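Local coordinates for ALDH21) (Physcomitrella patens subsp. patens, PDB 5MZ5), which oxidises succinic semialdehyde in an NADP(+)-dependent reaction, as a plant member of the aldehyde dehydrogenase family, at residues Y40-F43 with P48-G51; D132-V137 with F353-Y358; D302-R307 with G445-D450. All blocks are in the same frame, centred on the assembly; numbering follows the deposited sequence.

Contact 1: residues Y40-F43 with P48-G51; sequences YNIF and PVDG
Asn41 reaches across to the partner strand with its amide while its CB rests on the ring of Pro48, the two CB atoms 3.7 Å apart. The amide nitrogen ND2 makes two weak bonds, a strongly bent one to Asp50 OD1 at 2.9 Å (116° at the hydrogen) and a long one to Val49 O at 3.5 Å. With an alanine here the amide is gone, and the Asp50 carboxylate would probably lose this weak partner and be freer to turn. Ile42 forms the antiparallel hydrogen-bonded pair with Val49: Ile42 N gives to Val49 O at 3.0 Å, and Val49 N returns a bond to Ile42 O at 2.8 Å. The pairing belongs to a beta hairpin near the N-terminus, whose strand 47-49 is outermost, within this chain, in a small mixed sheet. On one face, CG1 of Ile42 sits between the backbone N and the carbonyl carbon (chi1 60°), a position that brings it to Val49 CG2 at 3.7 Å; Val70 and Pro71 also touch Ile42. Phe43, on the other face, forms the antiparallel non-hydrogen-bonded pair with Pro48, its ring atom CE1 lying 3.8 Å from Pro48 CB, and both side chains touch His229 of helix 219-229.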
ATOM      1  N   TYR A  40      22.225 -31.219  25.904  1.00 36.58           N
ATOM      2  CA  TYR A  40      22.069 -30.228  24.849  1.00 35.65           C
ATOM      3  C   TYR A  40      23.142 -29.161  25.006  1.00 38.13           C
ATOM      4  O   TYR A  40      23.766 -29.044  26.060  1.00 36.45           O
ATOM      5  CB  TYR A  40      20.674 -29.567  24.935  1.00 36.11           C
ATOM      6  CG  TYR A  40      19.554 -30.402  24.359  1.00 37.36           C
ATOM      7  CD1 TYR A  40      19.017 -31.476  25.070  1.00 38.46           C
ATOM      8  CD2 TYR A  40      19.006 -30.101  23.114  1.00 37.62           C
ATOM      9  CE1 TYR A  40      17.987 -32.251  24.540  1.00 38.98           C
ATOM     10  CE2 TYR A  40      17.962 -30.859  22.582  1.00 38.48           C
ATOM     11  CZ  TYR A  40      17.460 -31.935  23.299  1.00 46.79           C
ATOM     12  OH  TYR A  40      16.442 -32.695  22.793  1.00 49.58           O
ATOM     13  N   ASN A  41      23.344 -28.384  23.953  1.00 35.04           N
ATOM     14  CA  ASN A  41      24.240 -27.249  23.976  1.00 34.85           C
ATOM     15  C   ASN A  41      23.391 -25.998  23.952  1.00 37.49           C
ATOM     16  O   ASN A  41      22.250 -26.025  23.490  1.00 38.02           O
ATOM     17  CB  ASN A  41      25.137 -27.238  22.734  1.00 37.32           C
ATOM     18  CG  ASN A  41      26.169 -28.321  22.681  1.00 48.73           C
ATOM     19  OD1 ASN A  41      26.237 -29.072  21.710  1.00 42.86           O
ATOM     20  ND2 ASN A  41      27.054 -28.363  23.660  1.00 37.21           N
ATOM     21  N   ILE A  42      23.956 -24.898  24.441  1.00 33.08           N
ATOM     22  CA  ILE A  42      23.335 -23.585  24.374  1.00 31.33           C
ATOM     23  C   ILE A  42      24.099 -22.826  23.303  1.00 32.24           C
ATOM     24  O   ILE A  42      25.183 -23.269  22.900  1.00 30.23           O
ATOM     25  CB  ILE A  42      23.202 -22.857  25.739  1.00 34.39           C
ATOM     26  CG1 ILE A  42      24.572 -22.620  26.413  1.00 35.38           C
ATOM     27  CG2 ILE A  42      22.261 -23.653  26.638  1.00 34.19           C
ATOM     28  CD1 ILE A  42      24.577 -21.657  27.634  1.00 42.53           C
ATOM     29  N   PHE A  43      23.528 -21.730  22.801  1.00 27.27           N
ATOM     30  CA  PHE A  43      24.164 -21.017  21.716  1.00 26.92           C
ATOM     31  C   PHE A  43      24.621 -19.652  22.135  1.00 30.36           C
ATOM     32  O   PHE A  43      23.827 -18.826  22.552  1.00 29.38           O
ATOM     33  CB  PHE A  43      23.255 -21.015  20.464  1.00 27.86           C
ATOM     34  CG  PHE A  43      23.137 -22.426  19.922  1.00 28.73           C
ATOM     35  CD1 PHE A  43      24.077 -22.924  19.022  1.00 30.65           C
ATOM     36  CD2 PHE A  43      22.150 -23.293  20.395  1.00 28.88           C
ATOM     37  CE1 PHE A  43      24.010 -24.252  18.579  1.00 30.35           C
ATOM     38  CE2 PHE A  43      22.103 -24.619  19.972  1.00 30.68           C
ATOM     39  CZ  PHE A  43      23.040 -25.091  19.073  1.00 28.53           C
ATOM     40  N   PRO A  48      27.751 -23.545  19.552  1.00 33.23           N
ATOM     41  CA  PRO A  48      27.294 -24.424  20.635  1.00 33.85           C
ATOM     42  C   PRO A  48      28.299 -24.442  21.791  1.00 40.04           C
ATOM     43  O   PRO A  48      29.500 -24.556  21.559  1.00 40.43           O
ATOM     44  CB  PRO A  48      27.185 -25.802  19.963  1.00 35.44           C
ATOM     45  CG  PRO A  48      28.140 -25.761  18.839  1.00 39.18           C
ATOM     46  CD  PRO A  48      28.214 -24.327  18.380  1.00 34.68           C
ATOM     47  N   VAL A  49      27.820 -24.262  23.023  1.00 38.25           N
ATOM     48  CA  VAL A  49      28.679 -24.295  24.205  1.00 39.42           C
ATOM     49  C   VAL A  49      28.042 -25.153  25.299  1.00 46.50           C
ATOM     50  O   VAL A  49      26.814 -25.311  25.327  1.00 44.72           O
ATOM     51  CB  VAL A  49      29.153 -22.901  24.741  1.00 42.76           C
ATOM     52  CG1 VAL A  49      29.946 -22.115  23.696  1.00 42.42           C
ATOM     53  CG2 VAL A  49      27.999 -22.070  25.277  1.00 42.23           C
ATOM     54  N   ASP A  50      28.895 -25.728  26.178  1.00 46.89           N
ATOM     55  CA  ASP A  50      28.513 -26.494  27.365  1.00 48.65           C
ATOM     56  C   ASP A  50      29.598 -26.330  28.439  1.00 53.64           C
ATOM     57  O   ASP A  50      29.464 -25.461  29.295  1.00 51.79           O
ATOM     58  CB  ASP A  50      28.127 -27.966  27.055  1.00 51.90           C
ATOM     59  CG  ASP A  50      29.232 -28.838  26.494  1.00 69.88           C
ATOM     60  OD1 ASP A  50      29.433 -28.821  25.251  1.00 71.30           O
ATOM     61  OD2 ASP A  50      29.892 -29.545  27.294  1.00 79.27           O
ATOM     62  N   GLY A  51      30.688 -27.085  28.313  1.00 53.11           N
ATOM     63  CA  GLY A  51      31.848 -27.069  29.196  1.00 54.00           C
ATOM     64  C   GLY A  51      31.573 -27.192  30.681  1.00 58.12           C
ATOM     65  O   GLY A  51      30.756 -28.016  31.113  1.00 56.71           O
TER

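Contact 2: residues D132-V137 with F353-Y358; sequences DARGEV and FEEDTY
Glu355 OE1 is gripped by two cationic groups: Arg134 NH1, at 2.8 Å across the contact, and the ammonium of Lys131, the residue just before the 132-137 segment in the same helix. The second oxygen, Glu355 OE2, takes Arg134 NH2 at 3.0 Å, which completes an end-on, two-nitrogen salt bridge. Both N-H groups point almost straight at their acceptors (174° each), both oxygens use their syn lone pairs, and the guanidinium and carboxylate planes lie only 9° apart. Arg134 gets there on a chain extended from CG to NE, whereas Glu355 bends at chi2 (-65°), which turns its carboxylate toward the helix. Glu355 stands in a type I turn from Glu354 to Thr357, in the loop between helices 333-345 and 365-380. The bridge therefore ties this loop to helix 130-151 across more than 200 residues of sequence. Further along the loop, the ring of Tyr358 packs on helix 301-313. Arg134 NE has a second carboxylate in Glu116 of helix 115-126. With one acid at its NH1/NH2 end and another at NE, the guanidinium is probably kept from rotating, and the two cations around OE1 would probably favour an ionised Glu355.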
ATOM      1  N   ASP A 132      -1.284 -32.149  18.713  1.00 28.64           N
ATOM      2  CA  ASP A 132      -1.123 -30.692  18.863  1.00 28.64           C
ATOM      3  C   ASP A 132       0.316 -30.258  18.612  1.00 30.78           C
ATOM      4  O   ASP A 132       0.528 -29.214  17.998  1.00 30.15           O
ATOM      5  CB  ASP A 132      -1.584 -30.213  20.257  1.00 31.88           C
ATOM      6  CG  ASP A 132      -3.060 -30.430  20.549  1.00 49.35           C
ATOM      7  OD1 ASP A 132      -3.850 -30.546  19.579  1.00 52.86           O
ATOM      8  OD2 ASP A 132      -3.434 -30.433  21.746  1.00 55.68           O
ATOM      9  N   ALA A 133       1.305 -31.065  19.091  1.00 27.36           N
ATOM     10  CA  ALA A 133       2.735 -30.819  18.896  1.00 27.08           C
ATOM     11  C   ALA A 133       3.080 -30.798  17.400  1.00 29.60           C
ATOM     12  O   ALA A 133       3.810 -29.912  16.985  1.00 28.60           O
ATOM     13  CB  ALA A 133       3.555 -31.870  19.620  1.00 28.36           C
ATOM     14  N   ARG A 134       2.507 -31.731  16.598  1.00 27.04           N
ATOM     15  CA  ARG A 134       2.684 -31.815  15.128  1.00 27.20           C
ATOM     16  C   ARG A 134       2.086 -30.589  14.461  1.00 30.39           C
ATOM     17  O   ARG A 134       2.722 -30.024  13.571  1.00 28.31           O
ATOM     18  CB  ARG A 134       2.078 -33.106  14.543  1.00 26.09           C
ATOM     19  CG  ARG A 134       2.882 -34.348  14.927  1.00 26.73           C
ATOM     20  CD  ARG A 134       2.436 -35.574  14.161  1.00 33.60           C
ATOM     21  NE  ARG A 134       3.023 -36.787  14.731  1.00 35.62           N
ATOM     22  CZ  ARG A 134       2.323 -37.770  15.292  1.00 39.06           C
ATOM     23  NH1 ARG A 134       0.997 -37.715  15.327  1.00 26.95           N
ATOM     24  NH2 ARG A 134       2.943 -38.819  15.812  1.00 27.49           N
ATOM     25  N   GLY A 135       0.910 -30.154  14.950  1.00 28.55           N
ATOM     26  CA  GLY A 135       0.229 -28.939  14.497  1.00 27.85           C
ATOM     27  C   GLY A 135       1.093 -27.709  14.743  1.00 31.82           C
ATOM     28  O   GLY A 135       1.175 -26.827  13.884  1.00 33.07           O
ATOM     29  N   GLU A 136       1.802 -27.671  15.890  1.00 26.40           N
ATOM     30  CA  GLU A 136       2.713 -26.576  16.245  1.00 25.03           C
ATOM     31  C   GLU A 136       3.965 -26.524  15.342  1.00 27.72           C
ATOM     32  O   GLU A 136       4.442 -25.423  15.047  1.00 25.31           O
ATOM     33  CB  GLU A 136       3.085 -26.599  17.732  1.00 25.71           C
ATOM     34  CG  GLU A 136       4.011 -25.459  18.121  1.00 30.73           C
ATOM     35  CD  GLU A 136       4.341 -25.243  19.583  1.00 39.48           C
ATOM     36  OE1 GLU A 136       5.173 -24.359  19.864  1.00 27.12           O
ATOM     37  OE2 GLU A 136       3.803 -25.968  20.445  1.00 33.73           O
ATOM     38  N   VAL A 137       4.497 -27.704  14.927  1.00 25.33           N
ATOM     39  CA  VAL A 137       5.657 -27.780  14.031  1.00 25.72           C
ATOM     40  C   VAL A 137       5.249 -27.275  12.610  1.00 29.84           C
ATOM     41  O   VAL A 137       5.963 -26.461  12.040  1.00 30.15           O
ATOM     42  CB  VAL A 137       6.387 -29.160  14.047  1.00 29.16           C
ATOM     43  CG1 VAL A 137       7.663 -29.119  13.212  1.00 28.74           C
ATOM     44  CG2 VAL A 137       6.728 -29.580  15.487  1.00 28.66           C
ATOM     45  N   PHE A 353       1.703 -38.627  24.579  1.00 28.38           N
ATOM     46  CA  PHE A 353       2.376 -39.385  23.520  1.00 28.41           C
ATOM     47  C   PHE A 353       1.427 -40.318  22.756  1.00 33.86           C
ATOM     48  O   PHE A 353       1.793 -40.805  21.680  1.00 33.37           O
ATOM     49  CB  PHE A 353       3.599 -40.135  24.058  1.00 29.90           C
ATOM     50  CG  PHE A 353       4.717 -39.213  24.478  1.00 30.76           C
ATOM     51  CD1 PHE A 353       5.608 -38.697  23.538  1.00 32.08           C
ATOM     52  CD2 PHE A 353       4.878 -38.851  25.818  1.00 32.92           C
ATOM     53  CE1 PHE A 353       6.651 -37.848  23.930  1.00 32.35           C
ATOM     54  CE2 PHE A 353       5.921 -37.998  26.211  1.00 34.43           C
ATOM     55  CZ  PHE A 353       6.804 -37.513  25.262  1.00 31.81           C
ATOM     56  N   GLU A 354       0.201 -40.543  23.296  1.00 32.47           N
ATOM     57  CA  GLU A 354      -0.826 -41.355  22.626  1.00 33.29           C
ATOM     58  C   GLU A 354      -1.420 -40.518  21.503  1.00 35.24           C
ATOM     59  O   GLU A 354      -1.652 -39.327  21.690  1.00 34.30           O
ATOM     60  CB  GLU A 354      -1.958 -41.794  23.582  1.00 35.65           C
ATOM     61  CG  GLU A 354      -1.550 -42.661  24.768  1.00 49.49           C
ATOM     62  CD  GLU A 354      -1.102 -44.092  24.526  1.00 78.57           C
ATOM     63  OE1 GLU A 354      -1.112 -44.553  23.359  1.00 73.37           O
ATOM     64  OE2 GLU A 354      -0.742 -44.758  25.523  1.00 77.84           O
ATOM     65  N   GLU A 355      -1.629 -41.140  20.336  1.00 31.99           N
ATOM     66  CA  GLU A 355      -2.192 -40.522  19.155  0.50 32.19           C
ATOM     67  C   GLU A 355      -3.614 -40.027  19.358  1.00 38.02           C
ATOM     68  O   GLU A 355      -3.972 -39.012  18.769  1.00 37.46           O
ATOM     69  CB  GLU A 355      -2.134 -41.489  17.968  1.00 34.41           C
ATOM     70  CG  GLU A 355      -0.723 -41.921  17.571  1.00 44.85           C
ATOM     71  CD  GLU A 355       0.179 -40.824  17.033  1.00 61.88           C
ATOM     72  OE1 GLU A 355      -0.347 -39.884  16.399  1.00 50.94           O
ATOM     73  OE2 GLU A 355       1.413 -40.908  17.231  1.00 64.00           O
ATOM     74  N   ASP A 356      -4.429 -40.714  20.188  1.00 35.96           N
ATOM     75  CA  ASP A 356      -5.826 -40.318  20.405  1.00 35.94           C
ATOM     76  C   ASP A 356      -6.051 -39.423  21.662  1.00 39.78           C
ATOM     77  O   ASP A 356      -7.196 -39.077  21.939  1.00 40.45           O
ATOM     78  CB  ASP A 356      -6.745 -41.551  20.415  1.00 37.95           C
ATOM     79  CG  ASP A 356      -6.437 -42.579  21.489  1.00 49.81           C
ATOM     80  OD1 ASP A 356      -5.398 -42.433  22.180  1.00 50.32           O
ATOM     81  OD2 ASP A 356      -7.195 -43.565  21.596  1.00 59.02           O
ATOM     82  N   THR A 357      -4.967 -39.012  22.372  1.00 34.15           N
ATOM     83  CA  THR A 357      -5.083 -38.106  23.521  1.00 33.22           C
ATOM     84  C   THR A 357      -5.439 -36.706  23.021  1.00 36.52           C
ATOM     85  O   THR A 357      -4.767 -36.163  22.126  1.00 34.06           O
ATOM     86  CB  THR A 357      -3.812 -38.083  24.389  1.00 32.81           C
ATOM     87  OG1 THR A 357      -3.668 -39.359  24.999  1.00 36.30           O
ATOM     88  CG2 THR A 357      -3.882 -37.035  25.522  1.00 27.52           C
ATOM     89  N   TYR A 358      -6.518 -36.146  23.592  1.00 32.97           N
ATOM     90  CA  TYR A 358      -6.967 -34.800  23.279  1.00 31.84           C
ATOM     91  C   TYR A 358      -6.400 -33.834  24.308  1.00 36.10           C
ATOM     92  O   TYR A 358      -5.981 -32.745  23.948  1.00 35.72           O
ATOM     93  CB  TYR A 358      -8.499 -34.724  23.281  1.00 32.84           C
ATOM     94  CG  TYR A 358      -9.014 -33.418  22.720  1.00 35.29           C
ATOM     95  CD1 TYR A 358      -9.179 -32.302  23.539  1.00 36.96           C
ATOM     96  CD2 TYR A 358      -9.269 -33.272  21.353  1.00 35.28           C
ATOM     97  CE1 TYR A 358      -9.589 -31.077  23.019  1.00 37.09           C
ATOM     98  CE2 TYR A 358      -9.703 -32.054  20.825  1.00 35.36           C
ATOM     99  CZ  TYR A 358      -9.868 -30.961  21.665  1.00 42.46           C
ATOM    100  OH  TYR A 358     -10.286 -29.752  21.154  1.00 41.49           O
TER

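Contact 3: residues D302-R307 with G445-D450; sequences DYTIQR and GIFTKD
Thr304 lays its methyl over the ring of Phe447, CG2 standing 3.9 Å from the ring centroid and 11° off the normal, a CH-pi contact over the centre of one face. The methyl is carried there because CG2 lies opposite the backbone N, beside the carbonyl carbon, which leaves OG1 (chi1 -54°) to bond with Asp300 O and the backbone N of Val298. Arg307, almost one helical turn further on, meets the same ring differently: its CB comes to Phe447 CZ at 3.8 Å, near the ring plane and at the edge. From there the arginine chain bends at chi2 and chi3, and its guanidinium leads away to a salt bridge with Asp470. Phe447 ends strand 443-447, which lies between strands 290-294 and 465-468, and its side chain extends toward helix 301-313 to fill the seam between that helix and the sheet. This helix-on-sheet packing belongs to the catalytic domain of the aldehyde dehydrogenase fold, whose sheet includes these three strands. Just beyond the strand, Thr448 OG1 accepts from Asp450 N at 3.0 Å in an ST turn, and Asp450 N-caps helix 451-460. The junction itself is thus apolar, made by carbon on ring, with Thr304 OG1 and Arg307 NH1 bonded elsewhere.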
ATOM      1  N   ASP A 302     -23.471 -29.414  14.967  1.00 36.87           N
ATOM      2  CA  ASP A 302     -22.321 -30.322  15.055  1.00 37.26           C
ATOM      3  C   ASP A 302     -21.005 -29.582  14.875  1.00 38.06           C
ATOM      4  O   ASP A 302     -20.115 -29.723  15.712  1.00 37.38           O
ATOM      5  CB  ASP A 302     -22.441 -31.448  14.010  1.00 40.42           C
ATOM      6  CG  ASP A 302     -22.734 -32.793  14.608  1.00 63.79           C
ATOM      7  OD1 ASP A 302     -23.910 -33.045  14.954  1.00 66.51           O
ATOM      8  OD2 ASP A 302     -21.795 -33.612  14.701  1.00 75.42           O
ATOM      9  N   TYR A 303     -20.899 -28.775  13.793  1.00 32.32           N
ATOM     10  CA  TYR A 303     -19.711 -27.992  13.509  1.00 31.61           C
ATOM     11  C   TYR A 303     -19.486 -26.910  14.572  1.00 33.64           C
ATOM     12  O   TYR A 303     -18.346 -26.706  14.968  1.00 32.46           O
ATOM     13  CB  TYR A 303     -19.744 -27.383  12.096  1.00 32.91           C
ATOM     14  CG  TYR A 303     -18.423 -26.759  11.716  1.00 35.34           C
ATOM     15  CD1 TYR A 303     -17.369 -27.542  11.247  1.00 38.75           C
ATOM     16  CD2 TYR A 303     -18.196 -25.398  11.894  1.00 34.90           C
ATOM     17  CE1 TYR A 303     -16.131 -26.978  10.937  1.00 40.92           C
ATOM     18  CE2 TYR A 303     -16.973 -24.820  11.556  1.00 35.27           C
ATOM     19  CZ  TYR A 303     -15.939 -25.617  11.088  1.00 45.96           C
ATOM     20  OH  TYR A 303     -14.711 -25.081  10.796  1.00 50.12           O
ATOM     21  N   THR A 304     -20.564 -26.243  15.039  1.00 30.77           N
ATOM     22  CA  THR A 304     -20.485 -25.212  16.092  1.00 30.06           C
ATOM     23  C   THR A 304     -19.903 -25.796  17.383  1.00 32.51           C
ATOM     24  O   THR A 304     -18.943 -25.229  17.904  1.00 32.00           O
ATOM     25  CB  THR A 304     -21.834 -24.506  16.297  1.00 32.67           C
ATOM     26  OG1 THR A 304     -22.265 -24.013  15.036  1.00 29.34           O
ATOM     27  CG2 THR A 304     -21.753 -23.348  17.303  1.00 29.38           C
ATOM     28  N   ILE A 305     -20.429 -26.960  17.839  1.00 29.14           N
ATOM     29  CA  ILE A 305     -19.974 -27.670  19.049  1.00 28.35           C
ATOM     30  C   ILE A 305     -18.495 -28.043  18.922  1.00 32.26           C
ATOM     31  O   ILE A 305     -17.731 -27.764  19.841  1.00 30.26           O
ATOM     32  CB  ILE A 305     -20.891 -28.890  19.418  1.00 31.46           C
ATOM     33  CG1 ILE A 305     -22.338 -28.458  19.785  1.00 32.85           C
ATOM     34  CG2 ILE A 305     -20.286 -29.806  20.519  1.00 30.75           C
ATOM     35  CD1 ILE A 305     -22.534 -27.434  20.990  1.00 44.56           C
ATOM     36  N   GLN A 306     -18.090 -28.625  17.768  1.00 31.60           N
ATOM     37  CA  GLN A 306     -16.695 -29.013  17.516  1.00 31.59           C
ATOM     38  C   GLN A 306     -15.745 -27.834  17.652  1.00 34.23           C
ATOM     39  O   GLN A 306     -14.678 -27.988  18.232  1.00 33.81           O
ATOM     40  CB  GLN A 306     -16.536 -29.642  16.121  1.00 33.39           C
ATOM     41  CG  GLN A 306     -17.062 -31.078  16.011  1.00 58.92           C
ATOM     42  CD  GLN A 306     -17.279 -31.555  14.584  1.00 86.35           C
ATOM     43  OE1 GLN A 306     -16.876 -30.926  13.592  1.00 82.89           O
ATOM     44  NE2 GLN A 306     -17.925 -32.710  14.450  1.00 78.63           N
ATOM     45  N   ARG A 307     -16.139 -26.648  17.127  1.00 30.31           N
ATOM     46  CA  ARG A 307     -15.300 -25.444  17.194  1.00 28.54           C
ATOM     47  C   ARG A 307     -15.267 -24.861  18.591  1.00 30.30           C
ATOM     48  O   ARG A 307     -14.228 -24.356  19.013  1.00 29.78           O
ATOM     49  CB  ARG A 307     -15.717 -24.409  16.136  1.00 28.46           C
ATOM     50  CG  ARG A 307     -15.610 -24.951  14.699  1.00 30.01           C
ATOM     51  CD  ARG A 307     -14.234 -24.800  14.103  1.00 39.22           C
ATOM     52  NE  ARG A 307     -13.306 -25.839  14.537  1.00 48.50           N
ATOM     53  CZ  ARG A 307     -11.986 -25.681  14.610  1.00 63.73           C
ATOM     54  NH1 ARG A 307     -11.429 -24.511  14.304  1.00 43.86           N
ATOM     55  NH2 ARG A 307     -11.213 -26.688  14.999  1.00 53.45           N
ATOM     56  N   GLY A 445     -14.832 -14.399  19.859  1.00 27.93           N
ATOM     57  CA  GLY A 445     -15.485 -15.222  18.859  1.00 26.69           C
ATOM     58  C   GLY A 445     -16.963 -14.896  18.793  1.00 30.35           C
ATOM     59  O   GLY A 445     -17.553 -14.474  19.790  1.00 28.39           O
ATOM     60  N   ILE A 446     -17.562 -15.054  17.601  1.00 27.21           N
ATOM     61  CA  ILE A 446     -18.992 -14.838  17.372  1.00 27.70           C
ATOM     62  C   ILE A 446     -19.550 -15.791  16.291  1.00 31.82           C
ATOM     63  O   ILE A 446     -19.068 -15.789  15.156  1.00 32.52           O
ATOM     64  CB  ILE A 446     -19.378 -13.339  17.089  1.00 30.27           C
ATOM     65  CG1 ILE A 446     -20.902 -13.215  16.802  1.00 30.73           C
ATOM     66  CG2 ILE A 446     -18.525 -12.706  15.959  1.00 27.52           C
ATOM     67  CD1 ILE A 446     -21.455 -11.877  16.647  1.00 36.87           C
ATOM     68  N   PHE A 447     -20.584 -16.562  16.639  1.00 27.71           N
ATOM     69  CA  PHE A 447     -21.298 -17.415  15.676  1.00 27.61           C
ATOM     70  C   PHE A 447     -22.600 -16.704  15.341  1.00 31.45           C
ATOM     71  O   PHE A 447     -23.431 -16.491  16.227  1.00 30.57           O
ATOM     72  CB  PHE A 447     -21.568 -18.832  16.216  1.00 29.15           C
ATOM     73  CG  PHE A 447     -20.367 -19.736  16.168  1.00 29.58           C
ATOM     74  CD1 PHE A 447     -19.439 -19.745  17.210  1.00 31.78           C
ATOM     75  CD2 PHE A 447     -20.164 -20.593  15.088  1.00 30.10           C
ATOM     76  CE1 PHE A 447     -18.334 -20.594  17.173  1.00 31.76           C
ATOM     77  CE2 PHE A 447     -19.051 -21.439  15.048  1.00 32.48           C
ATOM     78  CZ  PHE A 447     -18.150 -21.439  16.096  1.00 30.77           C
ATOM     79  N   THR A 448     -22.750 -16.294  14.069  1.00 27.38           N
ATOM     80  CA  THR A 448     -23.932 -15.557  13.607  1.00 27.36           C
ATOM     81  C   THR A 448     -24.135 -15.712  12.111  1.00 31.01           C
ATOM     82  O   THR A 448     -23.160 -15.812  11.360  1.00 30.48           O
ATOM     83  CB  THR A 448     -23.871 -14.046  14.032  1.00 31.85           C
ATOM     84  OG1 THR A 448     -25.059 -13.375  13.604  1.00 27.92           O
ATOM     85  CG2 THR A 448     -22.665 -13.302  13.453  1.00 27.21           C
ATOM     86  N   LYS A 449     -25.404 -15.690  11.684  1.00 27.03           N
ATOM     87  CA  LYS A 449     -25.792 -15.714  10.278  1.00 26.78           C
ATOM     88  C   LYS A 449     -26.222 -14.293   9.872  1.00 30.55           C
ATOM     89  O   LYS A 449     -26.535 -14.041   8.704  1.00 30.32           O
ATOM     90  CB  LYS A 449     -26.968 -16.676  10.061  1.00 27.60           C
ATOM     91  CG  LYS A 449     -26.632 -18.139  10.197  1.00 29.23           C
ATOM     92  CD  LYS A 449     -27.924 -18.943  10.221  1.00 30.96           C
ATOM     93  CE  LYS A 449     -27.658 -20.414  10.358  1.00 44.81           C
ATOM     94  NZ  LYS A 449     -28.918 -21.211  10.402  1.00 54.75           N
ATOM     95  N   ASP A 450     -26.263 -13.385  10.854  1.00 27.19           N
ATOM     96  CA  ASP A 450     -26.711 -12.003  10.713  1.00 26.85           C
ATOM     97  C   ASP A 450     -25.577 -11.058  10.322  1.00 29.47           C
ATOM     98  O   ASP A 450     -24.625 -10.873  11.073  1.00 29.18           O
ATOM     99  CB  ASP A 450     -27.422 -11.566  12.013  1.00 28.83           C
ATOM    100  CG  ASP A 450     -28.220 -10.286  11.930  1.00 36.42           C
ATOM    101  OD1 ASP A 450     -27.619  -9.228  11.684  1.00 35.20           O
ATOM    102  OD2 ASP A 450     -29.430 -10.325  12.228  1.00 48.76           O
TER

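Overall arrangement
Contact 3 is the buried one, contact 1 partly buried and contact 2 on the surface. Their chemistry follows: contact 3 is methyl and methylene against a ring, contact 1 combines backbone pairing and weak amide bonds with apolar contacts on both faces of the sheet, and contact 2 is a charged pair. Contact 1 is local, its segments only five residues apart at the closest ends, while contacts 2 and 3 each bring distant parts of the chain together. These two come within about 6 Å between nearest atoms without touching, and helix 301-313, the helical side of contact 3, also packs on Tyr358 of contact 2. Contact 1 lies apart, its centre about 48 Å from that of contact 3, on the opposite side of the chain's centre.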